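Long-range contacts in nucleocapsid protein (Schmallenberg virus, PDB 4JNG), which encapsidates the negative-stranded viral RNA genome, protecting it from nucleases and forming with it the nucleocapsid that serves as template for transcription and replication: residues 29-34 with 69-74; 39-44 with 121-126; 97-102 with 148-153. One frame throughout, in Å; residues are numbered along the deposited sequence.

In the fold
The three contacts lie close together in the RNA-binding nucleoprotein fold: interaction 2 touches both of the others, whereas interactions 1 and 3 do not touch and come no nearer than about 5 Å between nearest atoms. Interaction 1 joins the end of helix 20-31 to the two-stranded sheet, and its Val69 CG2 lies 3.6 Å from Val39 CG2 of interaction 2. On helix 37-45, Phe43 and Phe44 pack on Ser97 and Leu100 of interaction 3, with Phe44 CE1 3.3 Å from Ser97 OG. Interaction 2 touches the RNA itself through Val123, Pro125 and Leu126, whereas the nearest atoms of interactions 1 and 3 stay about 6 Å and 5 Å from it.

Interaction 1 of 3, residues 29-34 with 69-74; sequences GKYGQQ and VKFTVV
The two-stranded antiparallel hairpin of strands 61-66 and 69-74 meets the C-terminal end of helix 20-31 here, chiefly through Tyr31 and Phe71. With CG anti to its carbonyl carbon (chi1 -62°), Tyr31 reaches across to the strand, and Phe71 CD2 sits over the centre of one ring face, 3.5 Å above the plane. The two rings are inclined by 34°, an oblique pair, while Lys30 CG covers the opposite face of the tyrosine. Tyrosine suits this place because it adds a polar end to a buried ring: Thr72 N donates to Tyr31 OH at 3.1 Å and a nearly straight 166°, and Lys30 NZ donates to the same oxygen at 2.8 Å. Two donors thus grip the hydroxyl. Within the hairpin, Phe71 pairs with Leu64 through the backbone and Thr72 OG1 bonds Asp63, so the two strand residues that meet the tyrosine are themselves bonded to strand 61-66. At the start of the strand, Val69 turns both methyls to Gln34: CG1 lies 3.5 Å from Gln34 NE2 and CG2 lies 3.4 Å from Gln34 O. The exposed amide of Gln34 works through water, one molecule donating to both Gln34 OE1 and Lys70 O.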
loop_
_atom_site.group_PDB
_atom_site.type_symbol
_atom_site.label_atom_id
_atom_site.label_comp_id
_atom_site.label_asym_id
_atom_site.label_seq_id
_atom_site.Cartn_x
_atom_site.Cartn_y
_atom_site.Cartn_z
ATOM N N GLY B 29 -9.301 -7.953 39.601
ATOM C CA GLY B 29 -8.364 -8.146 40.705
ATOM C C GLY B 29 -7.208 -7.159 40.711
ATOM O O GLY B 29 -6.879 -6.587 41.757
ATOM N N LYS B 30 -6.599 -6.935 39.548
ATOM C CA LYS B 30 -5.435 -6.051 39.460
ATOM C C LYS B 30 -5.779 -4.566 39.443
ATOM O O LYS B 30 -5.076 -3.780 40.060
ATOM C CB LYS B 30 -4.605 -6.370 38.217
ATOM C CG LYS B 30 -3.223 -5.718 38.190
ATOM C CD LYS B 30 -2.315 -6.425 37.178
ATOM C CE LYS B 30 -0.863 -5.976 37.294
ATOM N NZ LYS B 30 -0.528 -4.845 36.377
ATOM N N TYR B 31 -6.812 -4.182 38.691
ATOM C CA TYR B 31 -7.094 -2.768 38.421
ATOM C C TYR B 31 -8.431 -2.270 38.945
ATOM O O TYR B 31 -8.703 -1.074 38.881
ATOM C CB TYR B 31 -7.065 -2.507 36.910
ATOM C CG TYR B 31 -5.731 -2.775 36.266
ATOM C CD1 TYR B 31 -4.697 -1.861 36.371
ATOM C CD2 TYR B 31 -5.507 -3.942 35.525
ATOM C CE1 TYR B 31 -3.471 -2.097 35.783
ATOM C CE2 TYR B 31 -4.282 -4.185 34.929
ATOM C CZ TYR B 31 -3.267 -3.257 35.064
ATOM O OH TYR B 31 -2.036 -3.472 34.485
ATOM N N GLY B 32 -9.263 -3.179 39.441
ATOM C CA GLY B 32 -10.661 -2.868 39.744
ATOM C C GLY B 32 -10.869 -1.695 40.679
ATOM O O GLY B 32 -11.774 -0.889 40.467
ATOM N N GLN B 33 -10.030 -1.583 41.706
ATOM C CA GLN B 33 -10.169 -0.494 42.677
ATOM C C GLN B 33 -9.820 0.854 42.064
ATOM O O GLN B 33 -10.168 1.884 42.628
ATOM C CB GLN B 33 -9.300 -0.739 43.916
ATOM C CG GLN B 33 -9.686 -1.981 44.706
ATOM C CD GLN B 33 -11.083 -1.892 45.283
ATOM O OE1 GLN B 33 -12.054 -2.319 44.656
ATOM N NE2 GLN B 33 -11.198 -1.320 46.475
ATOM N N GLN B 34 -9.140 0.851 40.917
ATOM C CA GLN B 34 -8.728 2.096 40.275
ATOM C C GLN B 34 -9.665 2.568 39.170
ATOM O O GLN B 34 -9.486 3.664 38.635
ATOM C CB GLN B 34 -7.323 1.960 39.699
ATOM C CG GLN B 34 -6.263 1.546 40.704
ATOM C CD GLN B 34 -4.880 1.421 40.093
ATOM O OE1 GLN B 34 -4.238 0.377 40.209
ATOM N NE2 GLN B 34 -4.416 2.475 39.431
ATOM N N VAL B 69 -4.745 6.214 35.273
ATOM C CA VAL B 69 -4.521 4.826 35.683
ATOM C C VAL B 69 -3.581 4.142 34.683
ATOM O O VAL B 69 -3.854 4.154 33.483
ATOM C CB VAL B 69 -5.847 4.040 35.767
ATOM C CG1 VAL B 69 -5.582 2.595 36.159
ATOM C CG2 VAL B 69 -6.779 4.697 36.779
ATOM N N LYS B 70 -2.502 3.543 35.196
ATOM C CA LYS B 70 -1.466 2.898 34.375
ATOM C C LYS B 70 -1.681 1.394 34.200
ATOM O O LYS B 70 -1.751 0.665 35.183
ATOM C CB LYS B 70 -0.075 3.098 34.989
ATOM C CG LYS B 70 1.034 2.531 34.097
ATOM C CD LYS B 70 2.380 2.466 34.796
ATOM C CE LYS B 70 3.313 3.569 34.332
ATOM N NZ LYS B 70 4.363 3.853 35.347
ATOM N N PHE B 71 -1.715 0.945 32.947
ATOM C CA PHE B 71 -1.935 -0.460 32.596
ATOM C C PHE B 71 -0.721 -1.037 31.879
ATOM O O PHE B 71 -0.166 -0.395 30.992
ATOM C CB PHE B 71 -3.124 -0.581 31.652
ATOM C CG PHE B 71 -4.415 -0.117 32.242
ATOM C CD1 PHE B 71 -4.754 1.229 32.229
ATOM C CD2 PHE B 71 -5.303 -1.028 32.797
ATOM C CE1 PHE B 71 -5.946 1.664 32.784
ATOM C CE2 PHE B 71 -6.497 -0.600 33.352
ATOM C CZ PHE B 71 -6.819 0.747 33.344
ATOM N N THR B 72 -0.324 -2.251 32.251
ATOM C CA THR B 72 0.706 -2.974 31.518
ATOM C C THR B 72 0.034 -3.762 30.403
ATOM O O THR B 72 -0.782 -4.650 30.660
ATOM C CB THR B 72 1.516 -3.908 32.428
ATOM O OG1 THR B 72 2.283 -3.109 33.335
ATOM C CG2 THR B 72 2.482 -4.769 31.610
ATOM N N VAL B 73 0.391 -3.422 29.169
ATOM C CA VAL B 73 -0.258 -3.952 27.978
ATOM C C VAL B 73 0.753 -4.785 27.165
ATOM O O VAL B 73 1.888 -4.363 26.953
ATOM C CB VAL B 73 -0.807 -2.782 27.125
ATOM C CG1 VAL B 73 -1.566 -3.288 25.907
ATOM C CG2 VAL B 73 -1.702 -1.865 27.972
ATOM N N VAL B 74 0.335 -5.968 26.722
ATOM C CA VAL B 74 1.111 -6.770 25.771
ATOM C C VAL B 74 0.912 -6.206 24.362
ATOM O O VAL B 74 -0.215 -6.052 23.898
ATOM C CB VAL B 74 0.723 -8.260 25.833
ATOM C CG1 VAL B 74 1.374 -9.060 24.710
ATOM C CG2 VAL B 74 1.141 -8.835 27.175
HETATM O O HOH W 1 0.080 -2.070 36.035
HETATM O O HOH W 2 -2.350 0.860 38.081
HETATM O O HOH W 3 -1.857 3.854 37.786
#

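Interaction 2 of 3, residues 39-44 with 121-126. With nucleotides of chain A.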
loop_
_atom_site.group_PDB
_atom_site.type_symbol
_atom_site.label_atom_id
_atom_site.label_comp_id
_atom_site.label_asym_id
_atom_site.label_seq_id
_atom_site.Cartn_x
_atom_site.Cartn_y
_atom_site.Cartn_z
ATOM N N VAL B 39 -11.969 7.057 33.526
ATOM C CA VAL B 39 -10.869 6.244 33.032
ATOM C C VAL B 39 -11.317 5.476 31.787
ATOM O O VAL B 39 -10.581 5.419 30.798
ATOM C CB VAL B 39 -10.349 5.275 34.115
ATOM C CG1 VAL B 39 -9.326 4.315 33.539
ATOM C CG2 VAL B 39 -9.738 6.061 35.267
ATOM N N ALA B 40 -12.522 4.907 31.823
ATOM C CA ALA B 40 -13.046 4.187 30.656
ATOM C C ALA B 40 -13.380 5.162 29.530
ATOM O O ALA B 40 -13.225 4.831 28.359
ATOM C CB ALA B 40 -14.264 3.354 31.022
ATOM N N ARG B 41 -13.831 6.362 29.886
ATOM C CA ARG B 41 -14.122 7.384 28.884
ATOM C C ARG B 41 -12.888 7.700 28.045
ATOM O O ARG B 41 -12.973 7.870 26.832
ATOM C CB ARG B 41 -14.614 8.673 29.550
ATOM C CG ARG B 41 -14.595 9.866 28.610
ATOM C CD ARG B 41 -14.927 11.183 29.296
ATOM N NE ARG B 41 -14.768 12.252 28.321
ATOM C CZ ARG B 41 -15.661 12.571 27.390
ATOM N NH1 ARG B 41 -16.825 11.929 27.294
ATOM N NH2 ARG B 41 -15.387 13.555 26.548
ATOM N N VAL B 42 -11.755 7.836 28.721
ATOM C CA VAL B 42 -10.506 8.160 28.058
ATOM C C VAL B 42 -10.029 6.961 27.228
ATOM O O VAL B 42 -9.623 7.126 26.078
ATOM C CB VAL B 42 -9.420 8.568 29.067
ATOM C CG1 VAL B 42 -8.087 8.762 28.366
ATOM C CG2 VAL B 42 -9.814 9.852 29.787
ATOM N N PHE B 43 -10.092 5.764 27.800
ATOM C CA PHE B 43 -9.703 4.581 27.039
ATOM C C PHE B 43 -10.389 4.542 25.679
ATOM O O PHE B 43 -9.713 4.477 24.652
ATOM C CB PHE B 43 -9.983 3.274 27.776
ATOM C CG PHE B 43 -9.630 2.065 26.969
ATOM C CD1 PHE B 43 -8.321 1.618 26.912
ATOM C CD2 PHE B 43 -10.594 1.402 26.223
ATOM C CE1 PHE B 43 -7.982 0.522 26.137
ATOM C CE2 PHE B 43 -10.261 0.308 25.453
ATOM C CZ PHE B 43 -8.950 -0.139 25.411
ATOM N N PHE B 44 -11.720 4.597 25.674
ATOM C CA PHE B 44 -12.478 4.330 24.439
ATOM C C PHE B 44 -12.391 5.430 23.385
ATOM O O PHE B 44 -12.617 5.160 22.213
ATOM C CB PHE B 44 -13.942 3.997 24.737
ATOM C CG PHE B 44 -14.131 2.635 25.327
ATOM C CD1 PHE B 44 -13.930 1.501 24.545
ATOM C CD2 PHE B 44 -14.506 2.474 26.655
ATOM C CE1 PHE B 44 -14.093 0.240 25.080
ATOM C CE2 PHE B 44 -14.665 1.209 27.195
ATOM C CZ PHE B 44 -14.451 0.090 26.406
ATOM N N GLN B 121 -21.040 10.231 30.558
ATOM C CA GLN B 121 -19.578 10.334 30.444
ATOM C C GLN B 121 -18.953 9.525 29.299
ATOM O O GLN B 121 -18.023 10.000 28.649
ATOM C CB GLN B 121 -18.923 9.878 31.741
ATOM C CG GLN B 121 -19.102 10.809 32.915
ATOM C CD GLN B 121 -18.527 10.195 34.164
ATOM O OE1 GLN B 121 -19.204 9.447 34.868
ATOM N NE2 GLN B 121 -17.260 10.479 34.430
ATOM N N ILE B 122 -19.456 8.316 29.059
ATOM C CA ILE B 122 -18.780 7.360 28.159
ATOM C C ILE B 122 -19.302 7.358 26.722
ATOM O O ILE B 122 -20.510 7.263 26.474
ATOM C CB ILE B 122 -18.825 5.934 28.743
ATOM C CG1 ILE B 122 -18.111 5.917 30.096
ATOM C CG2 ILE B 122 -18.174 4.923 27.799
ATOM C CD1 ILE B 122 -18.397 4.686 30.920
ATOM N N VAL B 123 -18.359 7.429 25.782
ATOM C CA VAL B 123 -18.647 7.510 24.365
ATOM C C VAL B 123 -18.066 6.289 23.653
ATOM O O VAL B 123 -16.898 5.969 23.819
ATOM C CB VAL B 123 -18.047 8.799 23.773
ATOM C CG1 VAL B 123 -18.490 8.979 22.339
ATOM C CG2 VAL B 123 -18.478 10.013 24.595
ATOM N N MET B 124 -18.892 5.604 22.873
ATOM C CA MET B 124 -18.443 4.458 22.072
ATOM C C MET B 124 -18.481 4.878 20.607
ATOM O O MET B 124 -19.509 4.733 19.943
ATOM C CB MET B 124 -19.341 3.242 22.319
ATOM C CG MET B 124 -18.831 1.913 21.759
ATOM S SD MET B 124 -17.297 1.290 22.494
ATOM C CE MET B 124 -17.663 1.430 24.244
ATOM N N PRO B 125 -17.364 5.425 20.100
ATOM C CA PRO B 125 -17.298 5.742 18.682
ATOM C C PRO B 125 -17.111 4.472 17.873
ATOM O O PRO B 125 -15.993 4.017 17.681
ATOM C CB PRO B 125 -16.068 6.652 18.572
ATOM C CG PRO B 125 -15.508 6.789 19.937
ATOM C CD PRO B 125 -16.083 5.690 20.763
ATOM N N LEU B 126 -18.223 3.914 17.421
ATOM C CA LEU B 126 -18.269 2.617 16.738
ATOM C C LEU B 126 -19.734 2.216 16.742
ATOM O O LEU B 126 -20.273 1.750 15.738
ATOM C CB LEU B 126 -17.427 1.549 17.456
ATOM C CG LEU B 126 -16.020 1.298 16.920
ATOM C CD1 LEU B 126 -15.035 0.954 18.028
ATOM C CD2 LEU B 126 -16.053 0.193 15.880
ATOM P P U A 29 -14.129 4.585 10.881
ATOM O OP1 U A 29 -14.711 5.797 10.249
ATOM O OP2 U A 29 -12.688 4.280 10.694
ATOM O "O5'" U A 29 -14.415 4.612 12.447
ATOM C "C5'" U A 29 -15.653 5.121 12.973
ATOM C "C4'" U A 29 -15.412 5.743 14.326
ATOM O "O4'" U A 29 -14.880 4.728 15.226
ATOM C "C3'" U A 29 -14.408 6.895 14.346
ATOM O "O3'" U A 29 -14.823 7.912 15.256
ATOM C "C2'" U A 29 -13.129 6.212 14.816
ATOM O "O2'" U A 29 -12.158 7.056 15.397
ATOM C "C1'" U A 29 -13.691 5.206 15.818
ATOM N N1 U A 29 -12.810 4.064 16.109
ATOM C C2 U A 29 -12.743 3.616 17.416
ATOM O O2 U A 29 -13.395 4.108 18.321
ATOM N N3 U A 29 -11.887 2.562 17.622
ATOM C C4 U A 29 -11.106 1.927 16.681
ATOM O O4 U A 29 -10.382 0.991 17.025
ATOM C C5 U A 29 -11.223 2.452 15.356
ATOM C C6 U A 29 -12.052 3.476 15.119
ATOM P P U A 30 -15.048 9.432 14.767
ATOM O OP1 U A 30 -15.091 9.454 13.283
ATOM O OP2 U A 30 -14.073 10.288 15.492
ATOM O "O5'" U A 30 -16.514 9.763 15.295
ATOM C "C5'" U A 30 -17.047 9.019 16.396
ATOM C "C4'" U A 30 -18.278 9.665 16.989
ATOM O "O4'" U A 30 -18.239 9.471 18.432
ATOM C "C3'" U A 30 -18.458 11.167 16.783
ATOM O "O3'" U A 30 -19.229 11.452 15.616
ATOM C "C2'" U A 30 -19.232 11.567 18.034
ATOM O "O2'" U A 30 -20.615 11.293 17.946
ATOM C "C1'" U A 30 -18.586 10.674 19.089
ATOM N N1 U A 30 -17.373 11.253 19.687
ATOM C C2 U A 30 -17.533 12.066 20.793
ATOM O O2 U A 30 -18.621 12.304 21.287
ATOM N N3 U A 30 -16.368 12.577 21.306
ATOM C C4 U A 30 -15.089 12.375 20.836
ATOM O O4 U A 30 -14.141 12.913 21.410
ATOM C C5 U A 30 -15.006 11.532 19.682
ATOM C C6 U A 30 -16.123 11.013 19.160
ATOM P P U A 28 -10.678 0.964 8.958
ATOM O OP1 U A 28 -10.720 1.948 7.848
ATOM O OP2 U A 28 -9.664 1.120 10.030
ATOM O "O5'" U A 28 -12.133 0.917 9.609
ATOM C "C5'" U A 28 -13.307 1.127 8.802
ATOM C "C4'" U A 28 -14.555 1.062 9.650
ATOM O "O4'" U A 28 -14.682 -0.251 10.246
ATOM C "C3'" U A 28 -14.595 2.018 10.830
ATOM O "O3'" U A 28 -14.976 3.319 10.403
ATOM C "C2'" U A 28 -15.594 1.347 11.769
ATOM O "O2'" U A 28 -16.942 1.702 11.537
ATOM C "C1'" U A 28 -15.332 -0.139 11.502
ATOM N N1 U A 28 -14.478 -0.768 12.520
ATOM C C2 U A 28 -15.077 -1.612 13.433
ATOM O O2 U A 28 -16.273 -1.854 13.428
ATOM N N3 U A 28 -14.223 -2.167 14.354
ATOM C C4 U A 28 -12.862 -1.968 14.454
ATOM O O4 U A 28 -12.230 -2.542 15.342
ATOM C C5 U A 28 -12.316 -1.081 13.475
ATOM C C6 U A 28 -13.124 -0.521 12.566
#
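Arg41 and Val123 run side by side and point the same way, whereas Phe44 and Met124, one helical turn farther on, meet face to methyl. Arg41 is extended from CG to NE, with CG anti to the backbone N (chi1 165°), which carries its guanidinium to the C-terminal end of helix 112-121. There NH1 donates to Gln121 O at 2.6 Å; the acceptor lies at the guanidinium edge, only 2° out of its plane. Val123 CG2 rests 3.7 Å from the same NH1. At the other end, Met124, bent at chi2 and chi3, folds back to set CE over the centre of the Phe44 ring, 3.7 Å above its plane. The methyl makes a CH-pi contact, and SD, placed obliquely, adds a Met-aromatic one; Phe43 CD2 covers the opposite face. A flexible thioether suits this site because it can fold onto a flat ring.

The loop 121-126 also faces the RNA of chain A: Val123 CG1 approaches U30 O2 at 3.5 Å, Pro125 CB approaches U30 C5' at 3.4 Å, and Leu126 CD1 lies 3.6 Å from U29 N3. Arg41 NH2 meanwhile hydrogen-bonds Gln12 OE1 of a second subunit, itself an RNA-binding residue. With NH1 and NH2 so engaged, one guanidinium links helix 37-45, the loop and a neighbouring subunit beside nucleotides that this loop meets through the side chains of Val123, Pro125 and Leu126.

Interaction 3 of 3, residues 97-102 with 148-153; sequences SGYLAR and AEMFLD
Phe151 lies against one side of helix 93-110, its edge turned to Gly98 and Tyr99 and one face covered by Arg102, while the 3-10 turn 148-150 brings Met150 in beside it. The tight part surrounds Gly98. Its CA comes within 3.9 Å of Met150 CE and 4.0 Å of Ala148 N; with no side chain on Gly98, the Met150 methyl and the 148-150 backbone can come right up to the helix. Phe151 CE2 lies 3.7 Å from Gly98 O. The phenylalanine and Tyr99 side chains cross at about a right angle, and their rings meet rim to rim, with Tyr99 CD1 3.7 Å from Phe151 CZ. Met150 CE reaches Tyr99 CE1 at 4.0 Å; its sulfur stands obliquely to the tyrosine ring in a Met-aromatic contact.

In the fold, this is where the loop between helices 138-142 and 158-168 packs on helix 93-110 deep in the subunit, with Pro20 of helix 20-31 touching both Met150 and Phe151. Met150 CB lies over the centre of the Phe151 ring, on the face opposite Arg102.

Toward the partly exposed side the cover is a single flexible side chain: Arg102 still packs closely on the ring, but its end runs on into polar partners. Bent at chi2 and chi3 (72° and 125°), it lays NE 3.6 Å above the Phe151 ring, displaced toward its rim, with the guanidinium plane at 74° to the ring. Its charge is engaged outside the segments: NH2 in a salt bridge to Glu21, NH1 in another to Asp106, with a cation-pi contact to Tyr24.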
loop_
_atom_site.group_PDB
_atom_site.type_symbol
_atom_site.label_atom_id
_atom_site.label_comp_id
_atom_site.label_asym_id
_atom_site.label_seq_id
_atom_site.Cartn_x
_atom_site.Cartn_y
_atom_site.Cartn_z
ATOM N N SER B 97 -10.150 -3.570 26.240
ATOM C CA SER B 97 -11.387 -2.993 25.739
ATOM C C SER B 97 -12.617 -3.829 26.085
ATOM O O SER B 97 -13.646 -3.288 26.482
ATOM C CB SER B 97 -11.291 -2.819 24.228
ATOM O OG SER B 97 -12.492 -2.307 23.692
ATOM N N GLY B 98 -12.515 -5.146 25.914
ATOM C CA GLY B 98 -13.605 -6.051 26.270
ATOM C C GLY B 98 -13.844 -6.098 27.775
ATOM O O GLY B 98 -14.989 -6.037 28.240
ATOM N N TYR B 99 -12.767 -6.195 28.544
ATOM C CA TYR B 99 -12.905 -6.208 29.998
ATOM C C TYR B 99 -13.580 -4.923 30.495
ATOM O O TYR B 99 -14.530 -5.006 31.257
ATOM C CB TYR B 99 -11.560 -6.412 30.700
ATOM C CG TYR B 99 -10.881 -7.740 30.432
ATOM C CD1 TYR B 99 -11.586 -8.850 29.938
ATOM C CD2 TYR B 99 -9.525 -7.898 30.694
ATOM C CE1 TYR B 99 -10.946 -10.058 29.710
ATOM C CE2 TYR B 99 -8.883 -9.106 30.467
ATOM C CZ TYR B 99 -9.596 -10.180 29.980
ATOM O OH TYR B 99 -8.942 -11.368 29.770
ATOM N N LEU B 100 -13.124 -3.766 30.014
ATOM C CA LEU B 100 -13.665 -2.462 30.451
ATOM C C LEU B 100 -15.133 -2.293 30.077
ATOM O O LEU B 100 -15.923 -1.795 30.877
ATOM C CB LEU B 100 -12.845 -1.285 29.908
ATOM C CG LEU B 100 -11.490 -0.986 30.553
ATOM C CD1 LEU B 100 -10.745 0.053 29.725
ATOM C CD2 LEU B 100 -11.612 -0.499 31.999
ATOM N N ALA B 101 -15.495 -2.705 28.867
ATOM C CA ALA B 101 -16.901 -2.729 28.445
ATOM C C ALA B 101 -17.742 -3.599 29.379
ATOM O O ALA B 101 -18.829 -3.205 29.794
ATOM C CB ALA B 101 -17.027 -3.222 27.012
ATOM N N ARG B 102 -17.222 -4.776 29.704
ATOM C CA ARG B 102 -17.877 -5.695 30.613
ATOM C C ARG B 102 -17.987 -5.104 32.023
ATOM O O ARG B 102 -18.990 -5.303 32.703
ATOM C CB ARG B 102 -17.113 -7.020 30.644
ATOM C CG ARG B 102 -17.496 -7.976 31.757
ATOM C CD ARG B 102 -18.850 -8.612 31.547
ATOM N NE ARG B 102 -18.701 -10.062 31.597
ATOM C CZ ARG B 102 -18.662 -10.794 32.706
ATOM N NH1 ARG B 102 -18.790 -10.250 33.915
ATOM N NH2 ARG B 102 -18.497 -12.094 32.601
ATOM N N ALA B 148 -15.789 -7.117 23.148
ATOM C CA ALA B 148 -17.086 -7.477 23.728
ATOM C C ALA B 148 -17.556 -8.870 23.292
ATOM O O ALA B 148 -18.335 -9.510 23.999
ATOM C CB ALA B 148 -18.137 -6.436 23.374
ATOM N N GLU B 149 -17.076 -9.334 22.139
ATOM C CA GLU B 149 -17.408 -10.685 21.641
ATOM C C GLU B 149 -16.916 -11.836 22.545
ATOM O O GLU B 149 -17.384 -12.970 22.432
ATOM C CB GLU B 149 -16.925 -10.860 20.191
ATOM C CG GLU B 149 -15.433 -11.106 20.000
ATOM C CD GLU B 149 -14.550 -9.899 20.271
ATOM O OE1 GLU B 149 -15.027 -8.736 20.272
ATOM O OE2 GLU B 149 -13.350 -10.133 20.486
ATOM N N MET B 150 -15.981 -11.539 23.445
ATOM C CA MET B 150 -15.587 -12.476 24.495
ATOM C C MET B 150 -16.695 -12.734 25.539
ATOM O O MET B 150 -16.573 -13.659 26.346
ATOM C CB MET B 150 -14.378 -11.929 25.259
ATOM C CG MET B 150 -13.109 -11.718 24.460
ATOM S SD MET B 150 -11.740 -11.322 25.574
ATOM C CE MET B 150 -11.984 -9.588 25.922
ATOM N N PHE B 151 -17.748 -11.913 25.547
ATOM C CA PHE B 151 -18.819 -12.037 26.532
ATOM C C PHE B 151 -20.193 -11.971 25.871
ATOM O O PHE B 151 -20.989 -11.072 26.144
ATOM C CB PHE B 151 -18.685 -10.925 27.590
ATOM C CG PHE B 151 -17.316 -10.835 28.200
ATOM C CD1 PHE B 151 -16.855 -11.835 29.040
ATOM C CD2 PHE B 151 -16.486 -9.761 27.923
ATOM C CE1 PHE B 151 -15.587 -11.768 29.592
ATOM C CE2 PHE B 151 -15.222 -9.681 28.476
ATOM C CZ PHE B 151 -14.770 -10.691 29.307
ATOM N N LEU B 152 -20.480 -12.932 24.999
ATOM C CA LEU B 152 -21.797 -13.007 24.360
ATOM C C LEU B 152 -22.949 -13.062 25.390
ATOM O O LEU B 152 -23.999 -12.463 25.174
ATOM C CB LEU B 152 -21.850 -14.196 23.384
ATOM C CG LEU B 152 -21.498 -14.000 21.892
ATOM C CD1 LEU B 152 -20.943 -12.636 21.505
ATOM C CD2 LEU B 152 -20.555 -15.101 21.423
ATOM N N ASP B 153 -22.738 -13.738 26.519
ATOM C CA ASP B 153 -23.750 -13.817 27.583
ATOM C C ASP B 153 -24.087 -12.444 28.184
ATOM O O ASP B 153 -25.263 -12.092 28.329
ATOM C CB ASP B 153 -23.278 -14.774 28.691
ATOM C CG ASP B 153 -24.280 -14.902 29.838
ATOM O OD1 ASP B 153 -24.486 -13.914 30.578
ATOM O OD2 ASP B 153 -24.845 -16.001 30.016
#